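Local coordinates for CMP-sialic acid transporter 1 (Zea mays, PDB 6I1R), which probably carries CMP-sialic acid from the cytoplasm into the Golgi as a CMP antiporter, and binds CMP in an outward-facing form, at residues B[129-134]-B[262-267]. The protein carries 5 engineered substitutions. Numbering follows the deposited sequence.
Sequences WMAIVL and KVYSTS
Ile132 and Tyr264 bring the helical segments 129-134 and 262-267 closest in backbone, yet their CA atoms stay 8.9 Å apart, so the gap is bridged by side chains. Both segments are interior turns of longer helices, 126-143 and 259-279, in the all-helical bundle of this nucleotide-sugar transporter. Every close contact across the two segments runs through Tyr264: its ring reaches across to helix 126-143 and sets its phenol oxygen beside Ala131, with OH 3.5 Å from Ala131 CB. Ile132 meets the same ring from its edge, near the ring plane, with CD1 4.1 Å from Tyr264 CE2. With CG1 beside the backbone N (chi1 -53°) and chi2 turned to -54°, CD1 comes nearer Tyr264 than the root of the side chain does, and the two side chains cross at about a right angle. No hydrogen bond joins the segments directly. Instead, the hydroxyl of Tyr264 bonds to the carbonyl oxygen of Ser299, while the hydroxyl of Ser299 bonds to Ala131 O, so Ser299 of helix 287-304 gives a polar link between the two. Phe304 of that helix also packs edge-to-face with Tyr264. Along segment 262-267, Ser267 OG returns to Val263 O at 2.6 Å, almost in line with the carbonyl bond. Thr266 OG1 meets Lys262 O from above the carbonyl plane. Thr266 and Ser267 thus donate their hydroxyls back to their own helix. The contact therefore combines a small apolar touch with a buried phenol hydroxyl whose bonding through Ser299 ties three helices of the bundle together.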
ATOM      1  N   TRP B 129     -19.657   9.362  31.938  1.00 69.47           N
ATOM      2  CA  TRP B 129     -18.974  10.345  31.090  1.00 70.08           C
ATOM      3  C   TRP B 129     -17.457  10.260  31.301  1.00 69.81           C
ATOM      4  O   TRP B 129     -16.685  10.347  30.344  1.00 71.87           O
ATOM      5  CB  TRP B 129     -19.500  11.763  31.350  1.00 70.77           C
ATOM      6  CG  TRP B 129     -20.516  12.206  30.345  1.00 72.24           C
ATOM      7  CD1 TRP B 129     -21.855  12.386  30.539  1.00 72.94           C
ATOM      8  CD2 TRP B 129     -20.269  12.504  28.960  1.00 73.36           C
ATOM      9  NE1 TRP B 129     -22.456  12.784  29.375  1.00 73.03           N
ATOM     10  CE2 TRP B 129     -21.509  12.864  28.388  1.00 73.47           C
ATOM     11  CE3 TRP B 129     -19.124  12.504  28.154  1.00 73.85           C
ATOM     12  CZ2 TRP B 129     -21.627  13.222  27.046  1.00 73.92           C
ATOM     13  CZ3 TRP B 129     -19.244  12.858  26.828  1.00 73.64           C
ATOM     14  CH2 TRP B 129     -20.480  13.212  26.285  1.00 73.93           C
ATOM     15  N   MET B 130     -17.046  10.080  32.550  1.00 68.53           N
ATOM     16  CA  MET B 130     -15.631   9.978  32.884  1.00 68.36           C
ATOM     17  C   MET B 130     -15.054   8.669  32.326  1.00 68.93           C
ATOM     18  O   MET B 130     -13.871   8.614  31.990  1.00 69.61           O
ATOM     19  CB  MET B 130     -15.431  10.055  34.400  1.00 68.39           C
ATOM     20  CG  MET B 130     -15.525  11.480  34.926  1.00 68.83           C
ATOM     21  SD  MET B 130     -16.245  11.614  36.578  1.00 69.93           S
ATOM     22  CE  MET B 130     -15.158  10.524  37.488  1.00 67.91           C
ATOM     23  N   ALA B 131     -15.889   7.637  32.205  1.00 68.31           N
ATOM     24  CA  ALA B 131     -15.469   6.357  31.621  1.00 67.14           C
ATOM     25  C   ALA B 131     -15.265   6.507  30.107  1.00 66.40           C
ATOM     26  O   ALA B 131     -14.272   6.014  29.564  1.00 67.26           O
ATOM     27  CB  ALA B 131     -16.485   5.285  31.935  1.00 66.51           C
ATOM     28  N   ILE B 132     -16.196   7.189  29.437  1.00 64.87           N
ATOM     29  CA  ILE B 132     -16.094   7.401  27.985  1.00 63.72           C
ATOM     30  C   ILE B 132     -14.759   8.098  27.695  1.00 62.81           C
ATOM     31  O   ILE B 132     -13.998   7.660  26.833  1.00 60.43           O
ATOM     32  CB  ILE B 132     -17.288   8.210  27.427  1.00 63.23           C
ATOM     33  CG1 ILE B 132     -18.649   7.619  27.813  1.00 63.05           C
ATOM     34  CG2 ILE B 132     -17.169   8.370  25.917  1.00 63.60           C
ATOM     35  CD1 ILE B 132     -18.824   6.159  27.462  1.00 62.79           C
ATOM     36  N   VAL B 133     -14.481   9.168  28.437  1.00 63.47           N
ATOM     37  CA  VAL B 133     -13.238   9.919  28.267  1.00 63.71           C
ATOM     38  C   VAL B 133     -12.058   8.984  28.557  1.00 63.09           C
ATOM     39  O   VAL B 133     -11.137   8.876  27.748  1.00 62.21           O
ATOM     40  CB  VAL B 133     -13.200  11.178  29.157  1.00 64.83           C
ATOM     41  CG1 VAL B 133     -11.825  11.834  29.151  1.00 65.65           C
ATOM     42  CG2 VAL B 133     -14.267  12.188  28.755  1.00 65.32           C
ATOM     43  N   LEU B 134     -12.099   8.295  29.694  1.00 63.47           N
ATOM     44  CA  LEU B 134     -10.998   7.404  30.068  1.00 63.77           C
ATOM     45  C   LEU B 134     -10.715   6.404  28.944  1.00 63.76           C
ATOM     46  O   LEU B 134      -9.555   6.095  28.689  1.00 66.37           O
ATOM     47  CB  LEU B 134     -11.323   6.661  31.366  1.00 63.97           C
ATOM     48  CG  LEU B 134     -10.759   7.279  32.642  1.00 63.41           C
ATOM     49  CD1 LEU B 134     -11.207   6.474  33.845  1.00 62.58           C
ATOM     50  CD2 LEU B 134      -9.240   7.366  32.598  1.00 63.77           C
ATOM     51  N   LYS B 262     -20.701  -0.789  21.330  1.00 65.30           N
ATOM     52  CA  LYS B 262     -19.914  -0.960  20.109  1.00 66.72           C
ATOM     53  C   LYS B 262     -18.490  -0.445  20.357  1.00 66.40           C
ATOM     54  O   LYS B 262     -17.537  -1.209  20.246  1.00 64.58           O
ATOM     55  CB  LYS B 262     -20.569  -0.241  18.925  1.00 67.07           C
ATOM     56  CG  LYS B 262     -19.775  -0.245  17.621  1.00 67.78           C
ATOM     57  CD  LYS B 262     -20.353   0.713  16.592  1.00 69.01           C
ATOM     58  CE  LYS B 262     -19.395   1.232  15.536  1.00 68.51           C
ATOM     59  NZ  LYS B 262     -17.967   1.195  15.933  1.00 68.09           N
ATOM     60  N   VAL B 263     -18.361   0.829  20.728  1.00 66.89           N
ATOM     61  CA  VAL B 263     -17.038   1.476  20.800  1.00 67.11           C
ATOM     62  C   VAL B 263     -16.204   0.867  21.937  1.00 67.59           C
ATOM     63  O   VAL B 263     -14.980   0.971  21.903  1.00 67.27           O
ATOM     64  CB  VAL B 263     -17.129   3.011  20.926  1.00 65.68           C
ATOM     65  CG1 VAL B 263     -17.767   3.640  19.696  1.00 65.61           C
ATOM     66  CG2 VAL B 263     -17.845   3.460  22.190  1.00 65.42           C
ATOM     67  N   TYR B 264     -16.831   0.248  22.938  1.00 68.55           N
ATOM     68  CA  TYR B 264     -16.058  -0.502  23.936  1.00 70.27           C
ATOM     69  C   TYR B 264     -15.512  -1.786  23.294  1.00 70.53           C
ATOM     70  O   TYR B 264     -14.370  -2.159  23.548  1.00 71.36           O
ATOM     71  CB  TYR B 264     -16.883  -0.777  25.198  1.00 71.67           C
ATOM     72  CG  TYR B 264     -16.691   0.239  26.298  1.00 72.09           C
ATOM     73  CD1 TYR B 264     -15.672   0.105  27.228  1.00 72.34           C
ATOM     74  CD2 TYR B 264     -17.520   1.344  26.408  1.00 72.42           C
ATOM     75  CE1 TYR B 264     -15.485   1.034  28.239  1.00 72.23           C
ATOM     76  CE2 TYR B 264     -17.348   2.283  27.413  1.00 72.94           C
ATOM     77  CZ  TYR B 264     -16.326   2.129  28.332  1.00 72.81           C
ATOM     78  OH  TYR B 264     -16.154   3.055  29.320  1.00 73.48           O
ATOM     79  N   SER B 265     -16.311  -2.442  22.451  1.00 70.42           N
ATOM     80  CA  SER B 265     -15.874  -3.661  21.752  1.00 71.04           C
ATOM     81  C   SER B 265     -14.705  -3.345  20.811  1.00 70.67           C
ATOM     82  O   SER B 265     -13.692  -4.047  20.816  1.00 72.59           O
ATOM     83  CB  SER B 265     -17.011  -4.301  20.995  1.00 72.35           C
ATOM     84  OG  SER B 265     -18.069  -4.664  21.869  1.00 74.70           O
ATOM     85  N   THR B 266     -14.870  -2.291  20.013  1.00 70.55           N
ATOM     86  CA  THR B 266     -13.877  -1.849  19.028  1.00 69.81           C
ATOM     87  C   THR B 266     -12.562  -1.483  19.729  1.00 68.64           C
ATOM     88  O   THR B 266     -11.479  -1.827  19.255  1.00 69.08           O
ATOM     89  CB  THR B 266     -14.385  -0.636  18.236  1.00 71.30           C
ATOM     90  OG1 THR B 266     -15.811  -0.606  18.297  1.00 71.80           O
ATOM     91  CG2 THR B 266     -13.948  -0.650  16.788  1.00 72.49           C
ATOM     92  N   SER B 267     -12.679  -0.768  20.844  1.00 67.13           N
ATOM     93  CA  SER B 267     -11.517  -0.311  21.604  1.00 66.78           C
ATOM     94  C   SER B 267     -10.751  -1.511  22.172  1.00 66.08           C
ATOM     95  O   SER B 267      -9.530  -1.587  22.044  1.00 63.34           O
ATOM     96  CB  SER B 267     -11.929   0.645  22.695  1.00 66.24           C
ATOM     97  OG  SER B 267     -12.486   1.831  22.148  1.00 64.78           O
TER